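Local coordinates for protein adenylosuccinate lyase (Francisella tularensis subsp. tularensis SCHU S4, PDB 4EEI) that probably splits adenylosuccinate into AMP and fumarate, and the related succinyl-aminoimidazole nucleotide into its carboxamide and fumarate, during purine biosynthesis, at residues S11-A15 with D16-Y20; M38-K41 with G42-A45; I189-T192 with E193-K196; V336-D339 with I340-R344; R346-S349 with A350-S353. One frame throughout, in Å; residues are numbered along the deposited sequence.

Contact 1: residues S11-A15 with D16-Y20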
loop_
_atom_site.group_PDB
_atom_site.type_symbol
_atom_site.label_atom_id
_atom_site.label_comp_id
_atom_site.label_asym_id
_atom_site.label_seq_id
_atom_site.Cartn_x
_atom_site.Cartn_y
_atom_site.Cartn_z
ATOM N N SER B 11 3.155 18.240 -18.262
ATOM C CA SER B 11 1.739 18.513 -18.052
ATOM C C SER B 11 1.038 18.804 -19.386
ATOM O O SER B 11 -0.152 18.534 -19.533
ATOM C CB SER B 11 1.533 19.637 -17.036
ATOM O OG SER B 11 2.176 20.808 -17.453
ATOM N N LYS B 12 1.791 19.324 -20.350
ATOM C CA LYS B 12 1.254 19.612 -21.675
ATOM C C LYS B 12 0.786 18.331 -22.356
ATOM O O LYS B 12 -0.245 18.311 -23.024
ATOM C CB LYS B 12 2.303 20.312 -22.541
ATOM C CG LYS B 12 1.798 20.721 -23.914
ATOM C CD LYS B 12 2.829 21.557 -24.656
ATOM C CE LYS B 12 2.321 21.971 -26.028
ATOM N NZ LYS B 12 2.402 20.855 -27.009
ATOM N N ILE B 13 1.533 17.251 -22.156
ATOM C CA ILE B 13 1.180 15.968 -22.748
ATOM C C ILE B 13 -0.172 15.495 -22.226
ATOM O O ILE B 13 -0.979 14.943 -22.973
ATOM C CB ILE B 13 2.243 14.896 -22.443
ATOM C CG1 ILE B 13 3.526 15.176 -23.227
ATOM C CG2 ILE B 13 1.710 13.509 -22.763
ATOM C CD1 ILE B 13 4.745 14.468 -22.677
ATOM N N TRP B 14 -0.408 15.708 -20.936
ATOM C CA TRP B 14 -1.638 15.273 -20.296
ATOM C C TRP B 14 -2.739 16.303 -20.288
ATOM O O TRP B 14 -3.854 16.036 -19.791
ATOM C CB TRP B 14 -1.345 14.765 -18.889
ATOM C CG TRP B 14 -0.381 13.605 -18.903
ATOM C CD1 TRP B 14 1.002 13.646 -18.757
ATOM C CD2 TRP B 14 -0.698 12.184 -19.106
ATOM N NE1 TRP B 14 1.542 12.388 -18.841
ATOM C CE2 TRP B 14 0.578 11.467 -19.049
ATOM C CE3 TRP B 14 -1.865 11.466 -19.313
ATOM C CZ2 TRP B 14 0.653 10.094 -19.195
ATOM C CZ3 TRP B 14 -1.774 10.080 -19.459
ATOM C CH2 TRP B 14 -0.544 9.414 -19.402
ATOM N N ALA B 15 -2.457 17.484 -20.828
ATOM C CA ALA B 15 -3.452 18.551 -20.927
ATOM C C ALA B 15 -4.544 18.182 -21.929
ATOM O O ALA B 15 -4.293 17.429 -22.870
ATOM C CB ALA B 15 -2.791 19.863 -21.317
ATOM N N ASP B 16 -5.756 18.693 -21.724
ATOM C CA ASP B 16 -6.873 18.326 -22.595
ATOM C C ASP B 16 -6.533 18.455 -24.079
ATOM O O ASP B 16 -6.957 17.633 -24.888
ATOM C CB ASP B 16 -8.120 19.165 -22.281
ATOM C CG ASP B 16 -8.868 18.681 -21.050
ATOM O OD1 ASP B 16 -8.534 17.608 -20.504
ATOM O OD2 ASP B 16 -9.818 19.380 -20.642
ATOM N N GLU B 17 -5.775 19.483 -24.446
ATOM C CA GLU B 17 -5.496 19.690 -25.872
ATOM C C GLU B 17 -4.734 18.522 -26.511
ATOM O O GLU B 17 -5.071 18.076 -27.611
ATOM C CB GLU B 17 -4.739 20.991 -26.130
ATOM C CG GLU B 17 -4.444 21.191 -27.617
ATOM C CD GLU B 17 -3.626 22.431 -27.909
ATOM O OE1 GLU B 17 -4.212 23.422 -28.398
ATOM O OE2 GLU B 17 -2.398 22.409 -27.669
ATOM N N ASN B 18 -3.701 18.033 -25.835
ATOM C CA ASN B 18 -2.952 16.904 -26.372
ATOM C C ASN B 18 -3.715 15.595 -26.228
ATOM O O ASN B 18 -3.578 14.692 -27.067
ATOM C CB ASN B 18 -1.565 16.781 -25.740
ATOM C CG ASN B 18 -0.725 15.718 -26.414
ATOM O OD1 ASN B 18 -0.409 15.833 -27.601
ATOM N ND2 ASN B 18 -0.378 14.666 -25.673
ATOM N N LYS B 19 -4.514 15.482 -25.170
ATOM C CA LYS B 19 -5.353 14.291 -25.005
ATOM C C LYS B 19 -6.238 14.109 -26.238
ATOM O O LYS B 19 -6.314 13.013 -26.797
ATOM C CB LYS B 19 -6.221 14.379 -23.741
ATOM C CG LYS B 19 -7.097 13.145 -23.525
ATOM C CD LYS B 19 -8.545 13.496 -23.182
ATOM C CE LYS B 19 -8.692 13.968 -21.750
ATOM N NZ LYS B 19 -8.077 13.011 -20.779
ATOM N N TYR B 20 -6.890 15.185 -26.669
ATOM C CA TYR B 20 -7.752 15.118 -27.851
ATOM C C TYR B 20 -6.957 15.019 -29.149
ATOM O O TYR B 20 -7.402 14.385 -30.101
ATOM C CB TYR B 20 -8.693 16.330 -27.907
ATOM C CG TYR B 20 -9.627 16.421 -26.720
ATOM C CD1 TYR B 20 -10.305 15.301 -26.252
ATOM C CD2 TYR B 20 -9.815 17.624 -26.060
ATOM C CE1 TYR B 20 -11.151 15.386 -25.156
ATOM C CE2 TYR B 20 -10.651 17.718 -24.974
ATOM C CZ TYR B 20 -11.315 16.604 -24.522
ATOM O OH TYR B 20 -12.150 16.720 -23.432
HETATM O O HOH W 1 -1.794 19.914 -24.149
HETATM O O HOH W 2 -0.876 20.283 -26.695
HETATM O O HOH W 3 -4.904 13.344 -20.613
HETATM O O HOH W 4 -6.601 16.356 -19.269
#
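Asn18 reaches back across a helix-helix junction to Ile13, and the pair illustrates how a side-chain amide can bond across a junction between consecutive helices. Ser11 to Trp14 lie on the helix that begins at residue 8; Ala15 is the N-cap of helix 16-33. With CG anti to the backbone N (chi1 -173°), the Asn18 side chain is laid along that of Ile13, both pointing the same way. Its ND2 donates to Ile13 O at 2.8 Å, nearly straight at 165°. The bond lies in the carbonyl plane, on a lone pair, and the acceptor also sits close to the plane of the amide, so the group is held flat. Gln105 NE2, from helix 94-131, is a second donor to the same oxygen, while Asn18 OD1 accepts from Lys22; both ends of the amide are thus engaged. The CG2 branch of Ile13, which also touches Asn18 ND2, lies over one face of the Trp14 ring, 4.0 Å above its plane and offset toward the rim. The first helical bond past the bend runs from Lys19 N to Ala15 O, 3.0 Å.

The Lys19 chain, bent at three successive torsions, touches Arg310, an AMP-binding residue, and its NZ shares a water with Trp14 O. At the solvent side Lys12 NZ and Glu17 OE2 stand 5.1 Å apart with a water between them; that water gives a hydrogen to OE2 at 2.8 Å but is only weakly bound by NZ. A further water donates both to Trp14 O and, at 2.6 Å, to Asp16 OD1.

Contact 2: residues M38-K41 with G42-A45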
loop_
_atom_site.group_PDB
_atom_site.type_symbol
_atom_site.label_atom_id
_atom_site.label_comp_id
_atom_site.label_asym_id
_atom_site.label_seq_id
_atom_site.Cartn_x
_atom_site.Cartn_y
_atom_site.Cartn_z
ATOM N N MET B 38 -14.323 0.552 -47.176
ATOM C CA MET B 38 -15.554 1.243 -47.539
ATOM C C MET B 38 -15.378 2.759 -47.559
ATOM O O MET B 38 -16.231 3.482 -48.069
ATOM C CB MET B 38 -16.688 0.857 -46.586
ATOM C CG MET B 38 -16.588 1.497 -45.211
ATOM S SD MET B 38 -15.436 0.627 -44.133
ATOM C CE MET B 38 -16.297 -0.925 -43.902
ATOM N N VAL B 39 -14.269 3.236 -47.002
ATOM C CA VAL B 39 -14.015 4.670 -46.920
ATOM C C VAL B 39 -13.303 5.180 -48.168
ATOM O O VAL B 39 -12.282 4.632 -48.576
ATOM C CB VAL B 39 -13.170 5.025 -45.683
ATOM C CG1 VAL B 39 -13.090 6.534 -45.514
ATOM C CG2 VAL B 39 -13.749 4.371 -44.438
ATOM N N PRO B 40 -13.846 6.234 -48.767
ATOM C CA PRO B 40 -13.252 6.819 -49.975
ATOM C C PRO B 40 -11.802 7.216 -49.723
ATOM O O PRO B 40 -11.508 7.783 -48.665
ATOM C CB PRO B 40 -14.104 8.069 -50.209
ATOM C CG PRO B 40 -15.437 7.722 -49.620
ATOM C CD PRO B 40 -15.112 6.894 -48.397
ATOM N N LYS B 41 -10.913 6.900 -50.662
ATOM C CA LYS B 41 -9.497 7.246 -50.518
ATOM C C LYS B 41 -9.337 8.748 -50.323
ATOM O O LYS B 41 -10.004 9.532 -50.998
ATOM C CB LYS B 41 -8.703 6.815 -51.750
ATOM C CG LYS B 41 -8.797 5.335 -52.074
ATOM C CD LYS B 41 -8.161 4.482 -50.989
ATOM C CE LYS B 41 -8.145 3.007 -51.378
ATOM N NZ LYS B 41 -7.346 2.193 -50.414
ATOM N N GLY B 42 -8.469 9.145 -49.393
ATOM C CA GLY B 42 -8.199 10.555 -49.160
ATOM C C GLY B 42 -8.939 11.167 -47.981
ATOM O O GLY B 42 -8.621 12.280 -47.561
ATOM N N THR B 43 -9.916 10.445 -47.437
ATOM C CA THR B 43 -10.779 10.993 -46.394
ATOM C C THR B 43 -10.004 11.343 -45.123
ATOM O O THR B 43 -10.133 12.447 -44.591
ATOM C CB THR B 43 -11.931 10.032 -46.056
ATOM O OG1 THR B 43 -12.722 9.802 -47.232
ATOM C CG2 THR B 43 -12.811 10.618 -44.971
ATOM N N ALA B 44 -9.200 10.402 -44.639
ATOM C CA ALA B 44 -8.402 10.631 -43.435
ATOM C C ALA B 44 -7.433 11.800 -43.625
ATOM O O ALA B 44 -7.236 12.611 -42.720
ATOM C CB ALA B 44 -7.651 9.367 -43.050
ATOM N N ALA B 45 -6.822 11.890 -44.800
ATOM C CA ALA B 45 -5.856 12.957 -45.052
ATOM C C ALA B 45 -6.540 14.324 -45.079
ATOM O O ALA B 45 -5.965 15.333 -44.656
ATOM C CB ALA B 45 -5.118 12.703 -46.352
#
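Thr43 turns its OG1 anti to its own carbonyl carbon and beside its backbone N (chi1 -60°), which aims the hydroxyl back at Pro40, while CG1 of Val39 swings anti to its backbone N and arrives against CB of Thr43. The hydroxyl donates to Pro40 O over 2.8 Å, coming in tilted 30° from the carbonyl plane. The same oxygen takes a second, weak bond from Thr43 N at 3.3 Å, so one carbonyl is gripped by the backbone and the side chain of one residue. That double hold closes a type II beta turn from Pro40 to Thr43. Gly42 carries the positive phi of its third position, 99°, where a CB would be pressed against Lys41 O; it is also the N-cap residue of the helix that follows. Carbon packing surrounds the hydroxyl: Val39 CG1 lies 3.7 Å from Thr43 CB, the two side chains meeting at about a right angle, and Pro40 CB is 3.7 Å from Thr43 OG1, its ring flanking the hydroxyl. Lys41, its CB bond directed away from Gly42-Ala45, pairs NZ with Asp36 in a salt bridge. Glu35 accepts from Gly42 N with OE1 and from Ala44 N with OE2, engaging two amides at the start of helix 43-50. The turn therefore links helix 16-33 to helix 43-50, with Val39, Thr43 and Ala44 all packed on Leu31 of the earlier helix and Val39 also touching Phe87 from a loop.

Contact 3: residues I189-T192 with E193-K196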
loop_
_atom_site.group_PDB
_atom_site.type_symbol
_atom_site.label_atom_id
_atom_site.label_comp_id
_atom_site.label_asym_id
_atom_site.label_seq_id
_atom_site.Cartn_x
_atom_site.Cartn_y
_atom_site.Cartn_z
ATOM N N ILE B 189 -17.429 -5.236 -36.685
ATOM C CA ILE B 189 -17.346 -4.432 -37.896
ATOM C C ILE B 189 -15.919 -4.418 -38.453
ATOM O O ILE B 189 -15.697 -4.592 -39.653
ATOM C CB ILE B 189 -17.789 -2.987 -37.613
ATOM C CG1 ILE B 189 -19.175 -2.966 -36.968
ATOM C CG2 ILE B 189 -17.772 -2.168 -38.890
ATOM C CD1 ILE B 189 -20.234 -3.655 -37.793
ATOM N N LEU B 190 -14.956 -4.204 -37.570
ATOM C CA LEU B 190 -13.556 -4.133 -37.960
ATOM C C LEU B 190 -12.986 -5.531 -38.184
ATOM O O LEU B 190 -13.599 -6.521 -37.794
ATOM C CB LEU B 190 -12.755 -3.417 -36.875
ATOM C CG LEU B 190 -13.312 -2.054 -36.470
ATOM C CD1 LEU B 190 -12.513 -1.454 -35.304
ATOM C CD2 LEU B 190 -13.314 -1.121 -37.662
ATOM N N THR B 191 -11.822 -5.605 -38.828
ATOM C CA THR B 191 -11.138 -6.878 -39.049
ATOM C C THR B 191 -9.765 -6.769 -38.412
ATOM O O THR B 191 -9.293 -5.658 -38.162
ATOM C CB THR B 191 -10.936 -7.176 -40.544
ATOM O OG1 THR B 191 -10.058 -6.198 -41.112
ATOM C CG2 THR B 191 -12.273 -7.191 -41.305
ATOM N N THR B 192 -9.107 -7.900 -38.162
ATOM C CA THR B 192 -7.749 -7.836 -37.608
ATOM C C THR B 192 -6.774 -7.186 -38.596
ATOM O O THR B 192 -5.767 -6.605 -38.197
ATOM C CB THR B 192 -7.222 -9.208 -37.163
ATOM O OG1 THR B 192 -7.398 -10.155 -38.222
ATOM C CG2 THR B 192 -7.959 -9.681 -35.907
ATOM N N GLU B 193 -7.081 -7.285 -39.884
ATOM C CA GLU B 193 -6.284 -6.623 -40.908
ATOM C C GLU B 193 -6.385 -5.096 -40.786
ATOM O O GLU B 193 -5.371 -4.387 -40.896
ATOM C CB GLU B 193 -6.739 -7.075 -42.297
ATOM C CG GLU B 193 -5.970 -6.435 -43.444
ATOM C CD GLU B 193 -6.504 -6.851 -44.817
ATOM O OE1 GLU B 193 -7.684 -6.558 -45.117
ATOM O OE2 GLU B 193 -5.742 -7.470 -45.591
ATOM N N ASP B 194 -7.598 -4.584 -40.565
ATOM C CA ASP B 194 -7.771 -3.144 -40.357
ATOM C C ASP B 194 -6.984 -2.701 -39.143
ATOM O O ASP B 194 -6.236 -1.724 -39.185
ATOM C CB ASP B 194 -9.235 -2.792 -40.116
ATOM C CG ASP B 194 -10.131 -3.167 -41.266
ATOM O OD1 ASP B 194 -9.670 -3.123 -42.425
ATOM O OD2 ASP B 194 -11.309 -3.500 -40.998
ATOM N N GLU B 195 -7.178 -3.430 -38.053
ATOM C CA GLU B 195 -6.505 -3.131 -36.800
ATOM C C GLU B 195 -4.999 -3.070 -36.994
ATOM O O GLU B 195 -4.342 -2.134 -36.547
ATOM C CB GLU B 195 -6.853 -4.201 -35.770
ATOM C CG GLU B 195 -6.161 -4.006 -34.444
ATOM C CD GLU B 195 -6.594 -5.032 -33.423
ATOM O OE1 GLU B 195 -6.618 -6.236 -33.766
ATOM O OE2 GLU B 195 -6.886 -4.634 -32.273
ATOM N N LYS B 196 -4.458 -4.064 -37.690
ATOM C CA LYS B 196 -3.015 -4.153 -37.917
ATOM C C LYS B 196 -2.481 -2.969 -38.742
ATOM O O LYS B 196 -1.416 -2.410 -38.440
ATOM C CB LYS B 196 -2.701 -5.482 -38.620
ATOM C CG LYS B 196 -1.221 -5.820 -38.700
ATOM C CD LYS B 196 -0.627 -5.929 -37.307
ATOM C CE LYS B 196 0.831 -6.352 -37.356
ATOM N NZ LYS B 196 1.653 -5.449 -38.210
HETATM O O HOH W 5 -10.042 -5.979 -43.657
HETATM O O HOH W 6 -4.815 -7.004 -35.762
#
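Thr191 and Asp194 bind each other twice in opposite senses, each backbone amide giving to the other's side chain: a capping box at the start of helix 192-202, with Thr191 as N-cap. Asp194 N donates to Thr191 OG1 at 3.0 Å and a fairly straight 161°. In return Thr191 N meets Asp194 OD2 at 3.1 Å, approaching from above the carboxylate plane, 41° out of it. Thr191 can do this because its OG1 sits between the backbone N and the carbonyl carbon (chi1 65°), a torsion that turns it toward Asp194 N. The hydroxyl gives its own hydrogen to a water 2.6 Å from OG1, which passes hydrogens on to Glu193 OE1 and Asp194 OD1. Behind the box the ordinary helical bonds begin, Glu195 N to Thr191 O and Lys196 N to Thr192 O.

Asp194 OD2 also pairs with Arg37, and the second subunit closes on the neighbouring residues: its Glu421 bonds to Thr192 OG1 and its Arg428 forms a salt bridge with Glu195 OE1, which also bonds to Tyr187 OH of its own chain. A carboxylate beside the amides of a helix N terminus, with an arginine on the same oxygen, would favour the ionised form of Asp194.

Contact 4: residues V336-D339 with I340-R344. With EDO (1,2-ethanediol), chain R; EDO (1,2-ethanediol), chain Z.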
loop_
_atom_site.group_PDB
_atom_site.type_symbol
_atom_site.label_atom_id
_atom_site.label_comp_id
_atom_site.label_asym_id
_atom_site.label_seq_id
_atom_site.Cartn_x
_atom_site.Cartn_y
_atom_site.Cartn_z
ATOM N N VAL B 336 31.376 17.872 -1.742
ATOM C CA VAL B 336 31.945 16.766 -0.976
ATOM C C VAL B 336 33.120 17.287 -0.135
ATOM O O VAL B 336 34.060 17.904 -0.665
ATOM C CB VAL B 336 32.380 15.612 -1.902
ATOM C CG1 VAL B 336 33.017 14.497 -1.105
ATOM C CG2 VAL B 336 31.178 15.068 -2.692
ATOM N N GLN B 337 33.064 17.080 1.179
ATOM C CA GLN B 337 34.079 17.688 2.051
ATOM C C GLN B 337 35.185 16.694 2.387
ATOM O O GLN B 337 35.157 16.024 3.423
ATOM C CB GLN B 337 33.453 18.296 3.310
ATOM C CG GLN B 337 32.353 19.296 3.002
ATOM C CD GLN B 337 32.048 20.203 4.163
ATOM O OE1 GLN B 337 32.417 21.369 4.158
ATOM N NE2 GLN B 337 31.365 19.673 5.170
ATOM N N ARG B 338 36.153 16.613 1.486
ATOM C CA ARG B 338 37.148 15.553 1.531
ATOM C C ARG B 338 37.937 15.463 2.831
ATOM O O ARG B 338 38.127 14.374 3.367
ATOM C CB ARG B 338 38.123 15.687 0.371
ATOM C CG ARG B 338 39.179 14.617 0.414
ATOM C CD ARG B 338 40.080 14.659 -0.789
ATOM N NE ARG B 338 40.881 13.443 -0.843
ATOM C CZ ARG B 338 41.507 13.010 -1.927
ATOM N NH1 ARG B 338 41.431 13.697 -3.057
ATOM N NH2 ARG B 338 42.205 11.885 -1.878
ATOM N N ASP B 339 38.407 16.595 3.336
ATOM C CA ASP B 339 39.215 16.565 4.553
ATOM C C ASP B 339 38.429 16.076 5.773
ATOM O O ASP B 339 38.966 15.350 6.603
ATOM C CB ASP B 339 39.869 17.919 4.809
ATOM C CG ASP B 339 40.988 18.216 3.822
ATOM O OD1 ASP B 339 41.595 17.254 3.294
ATOM O OD2 ASP B 339 41.255 19.409 3.575
ATOM N N ILE B 340 37.156 16.453 5.871
ATOM C CA ILE B 340 36.301 15.940 6.942
ATOM C C ILE B 340 36.132 14.430 6.812
ATOM O O ILE B 340 36.223 13.692 7.798
ATOM C CB ILE B 340 34.919 16.617 6.941
ATOM C CG1 ILE B 340 35.037 18.052 7.466
ATOM C CG2 ILE B 340 33.911 15.819 7.791
ATOM C CD1 ILE B 340 33.821 18.901 7.181
ATOM N N ILE B 341 35.894 13.980 5.586
ATOM C CA ILE B 341 35.673 12.563 5.308
ATOM C C ILE B 341 36.890 11.728 5.685
ATOM O O ILE B 341 36.768 10.724 6.381
ATOM C CB ILE B 341 35.377 12.356 3.819
ATOM C CG1 ILE B 341 34.002 12.929 3.472
ATOM C CG2 ILE B 341 35.421 10.889 3.458
ATOM C CD1 ILE B 341 33.768 13.073 1.988
ATOM N N GLU B 342 38.063 12.154 5.231
ATOM C CA GLU B 342 39.269 11.362 5.428
ATOM C C GLU B 342 39.846 11.499 6.840
ATOM O O GLU B 342 40.489 10.579 7.350
ATOM C CB GLU B 342 40.302 11.710 4.351
ATOM C CG GLU B 342 39.770 11.453 2.935
ATOM C CD GLU B 342 40.851 11.473 1.856
ATOM O OE1 GLU B 342 41.670 12.416 1.824
ATOM O OE2 GLU B 342 40.868 10.538 1.029
ATOM N N ASP B 343 39.616 12.643 7.476
ATOM C CA ASP B 343 40.064 12.825 8.856
ATOM C C ASP B 343 39.306 11.890 9.804
ATOM O O ASP B 343 39.841 11.449 10.823
ATOM C CB ASP B 343 39.895 14.277 9.298
ATOM C CG ASP B 343 41.018 15.178 8.803
ATOM O OD1 ASP B 343 42.058 14.658 8.340
ATOM O OD2 ASP B 343 40.857 16.414 8.890
ATOM N N ARG B 344 38.061 11.590 9.460
ATOM C CA ARG B 344 37.256 10.676 10.255
ATOM C C ARG B 344 37.831 9.256 10.185
ATOM O O ARG B 344 37.829 8.528 11.179
ATOM C CB ARG B 344 35.791 10.728 9.795
ATOM C CG ARG B 344 34.862 9.754 10.488
ATOM C CD ARG B 344 33.393 10.133 10.266
ATOM N NE ARG B 344 32.989 11.244 11.129
ATOM C CZ ARG B 344 32.444 12.379 10.699
ATOM N NH1 ARG B 344 32.221 12.568 9.404
ATOM N NH2 ARG B 344 32.116 13.325 11.570
HETATM C C1 EDO R . 36.803 19.897 2.843
HETATM O O1 EDO R . 36.971 19.233 4.104
HETATM C C2 EDO R . 37.885 19.468 1.852
HETATM O O2 EDO R . 37.360 19.513 0.513
HETATM C C1 EDO Z . 34.908 11.641 13.696
HETATM O O1 EDO Z . 35.013 12.898 14.386
HETATM C C2 EDO Z . 33.700 10.847 14.189
HETATM O O2 EDO Z . 32.488 11.557 13.886
HETATM O O HOH W 7 42.680 9.305 -0.612
HETATM O O HOH W 8 42.580 14.338 3.662
#
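Arg338 and Glu342, one helical turn apart, form the charged part of the contact. The arginine chain is stretched out as far as NE, CG opposite the backbone N across the CA-CB bond (chi1 179°), and runs obliquely across the glutamate. NE donates to Glu342 OE1 at 3.0 Å, striking it from well above the carboxylate plane, and the two planar groups are turned 67° apart. NH2 adds only a weak bond to OE2, but a water in the guanidinium plane accepts from NH2 and donates to OE2. Both groups have further partners: Arg338 NH1 pairs with Glu133, and Ile135 N donates to Glu342 OE2.

Among apolar contacts, Val336 CG1 presses on Ile341 CD1 at 3.5 Å, tighter than usual, while Phe150 touches both residues. The short strand 335-336 leads here into helix 338-346, and Gln337 is the N-cap residue between them. Gln337 lies alongside Ile340, NE2 3.3 Å from CD1; the same NE2 is hydrogen-bonded to Phe249 O.

Backbone bonds wind the helix from Gln337 O, which accepts from Ile341 N at 3.1 Å, through Arg338 O with Glu342 N and Asp339 O with Asp343 N.

Two ethanediol molecules, probably from the crystallisation liquor, add polar contacts. One accepts from Ile340 N through O1 at 3.3 Å. The second meets the edge of the Arg344 guanidinium, where NH2 donates to its O2 at 2.9 Å; NH1 of this arginine forms a salt bridge with Glu250.

Contact 5: residues R346-S349 with A350-S353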
loop_
_atom_site.group_PDB
_atom_site.type_symbol
_atom_site.label_atom_id
_atom_site.label_comp_id
_atom_site.label_asym_id
_atom_site.label_seq_id
_atom_site.Cartn_x
_atom_site.Cartn_y
_atom_site.Cartn_z
ATOM N N ARG B 346 41.033 8.749 9.754
ATOM C CA ARG B 346 42.228 8.884 10.576
ATOM C C ARG B 346 41.915 8.797 12.064
ATOM O O ARG B 346 42.714 8.287 12.845
ATOM C CB ARG B 346 42.915 10.220 10.296
ATOM C CG ARG B 346 43.556 10.339 8.935
ATOM C CD ARG B 346 44.293 11.661 8.835
ATOM N NE ARG B 346 45.198 11.710 7.694
ATOM C CZ ARG B 346 44.891 12.245 6.517
ATOM N NH1 ARG B 346 45.786 12.247 5.538
ATOM N NH2 ARG B 346 43.694 12.786 6.322
ATOM N N SER B 347 40.754 9.311 12.452
ATOM C CA SER B 347 40.383 9.378 13.863
ATOM C C SER B 347 39.958 8.019 14.430
ATOM O O SER B 347 39.783 7.878 15.642
ATOM C CB SER B 347 39.266 10.408 14.074
ATOM O OG SER B 347 38.029 9.922 13.577
ATOM N N THR B 348 39.803 7.019 13.569
ATOM C CA THR B 348 39.359 5.702 14.024
ATOM C C THR B 348 40.366 4.604 13.689
ATOM O O THR B 348 40.810 4.487 12.548
ATOM C CB THR B 348 37.978 5.335 13.445
ATOM O OG1 THR B 348 38.122 4.898 12.088
ATOM C CG2 THR B 348 37.047 6.534 13.486
ATOM N N SER B 349 40.723 3.802 14.689
ATOM C CA SER B 349 41.635 2.674 14.482
ATOM C C SER B 349 41.083 1.287 14.843
ATOM O O SER B 349 41.808 0.296 14.769
ATOM C CB SER B 349 42.947 2.915 15.232
ATOM O OG SER B 349 42.701 3.362 16.553
ATOM N N ALA B 350 39.815 1.211 15.235
ATOM C CA ALA B 350 39.253 -0.033 15.771
ATOM C C ALA B 350 39.250 -1.200 14.781
ATOM O O ALA B 350 39.543 -2.338 15.144
ATOM C CB ALA B 350 37.850 0.210 16.308
ATOM N N TYR B 351 38.912 -0.904 13.533
ATOM C CA TYR B 351 38.855 -1.895 12.461
ATOM C C TYR B 351 40.175 -2.652 12.255
ATOM O O TYR B 351 40.190 -3.754 11.706
ATOM C CB TYR B 351 38.424 -1.231 11.149
ATOM C CG TYR B 351 39.220 -0.004 10.777
ATOM C CD1 TYR B 351 38.772 1.268 11.112
ATOM C CD2 TYR B 351 40.415 -0.114 10.078
ATOM C CE1 TYR B 351 39.495 2.393 10.766
ATOM C CE2 TYR B 351 41.143 1.003 9.730
ATOM C CZ TYR B 351 40.682 2.253 10.077
ATOM O OH TYR B 351 41.408 3.370 9.731
ATOM N N LEU B 352 41.280 -2.064 12.690
ATOM C CA LEU B 352 42.589 -2.660 12.434
ATOM C C LEU B 352 42.806 -3.990 13.153
ATOM O O LEU B 352 43.608 -4.809 12.712
ATOM C CB LEU B 352 43.711 -1.689 12.795
ATOM C CG LEU B 352 43.952 -0.513 11.848
ATOM C CD1 LEU B 352 45.156 0.305 12.307
ATOM C CD2 LEU B 352 44.155 -0.998 10.428
ATOM N N SER B 353 42.104 -4.198 14.261
ATOM C CA SER B 353 42.242 -5.446 15.004
ATOM C C SER B 353 41.809 -6.641 14.166
ATOM O O SER B 353 42.487 -7.673 14.145
ATOM C CB SER B 353 41.448 -5.391 16.305
ATOM O OG SER B 353 42.012 -4.441 17.187
#
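Ser349 and Leu352 close a type I beta turn through the bond from Leu352 N to Ser349 O, 3.2 Å long, the donor standing 50° out of the carbonyl plane. Leu352 also lays its side chain by that oxygen, with CB 3.4 Å from Ser349 O. The larger side-chain meeting is between Tyr351 and Thr348. Tyr351 puts CG between its backbone N and its carbonyl carbon (chi1 51°), a rotamer that folds the ring back along the chain instead of out from the turn. One face of the ring comes to lie against Ser349 C, and the ring's CE1 edge reaches Thr348. There OG1 lies in the ring plane, 3.1 Å from CE1, the threonine side chain crossing the tyrosine at about a right angle. Thr348 O comes closer still, 3.0 Å from Tyr351 CE1, and stands oblique to the ring.

This turn brings the chain out of the loop that follows helix 338-346 and into helix 352-363. Thr348 OG1 and Tyr351 OH both share one carbonyl near the end of the earlier helix, Val345 O, each by a weak hydrogen bond. Met137 of strand 135-140 touches both side chains; from strand 143-149, Phe144 packs on Thr348, and Glu146 and Pro147 on Tyr351. The ring of Tyr418 meets that of Tyr351 with the planes at about 85°. Overlapping the turn, Ser353 N donates to Ala350 O at 3.3 Å.

From the N terminus the five contacts follow in series; each spans one unbroken stretch, so none nests within or crosses another. Contact 1 turns the chain from its first helix into helix 16-33, whose far end leads through contact 2 into helix 43-50. Contact 3 opens helix 192-202 much later in sequence, yet its nearest atoms come to about 5 Å from contact 2, without touching, and it faces a second subunit. Contacts 4 and 5 lie on the opposite side of the chain's centre from the first three, their centres about 16 Å apart. Contact 4 starts helix 338-346; contact 5 ends the loop after it and starts helix 352-363.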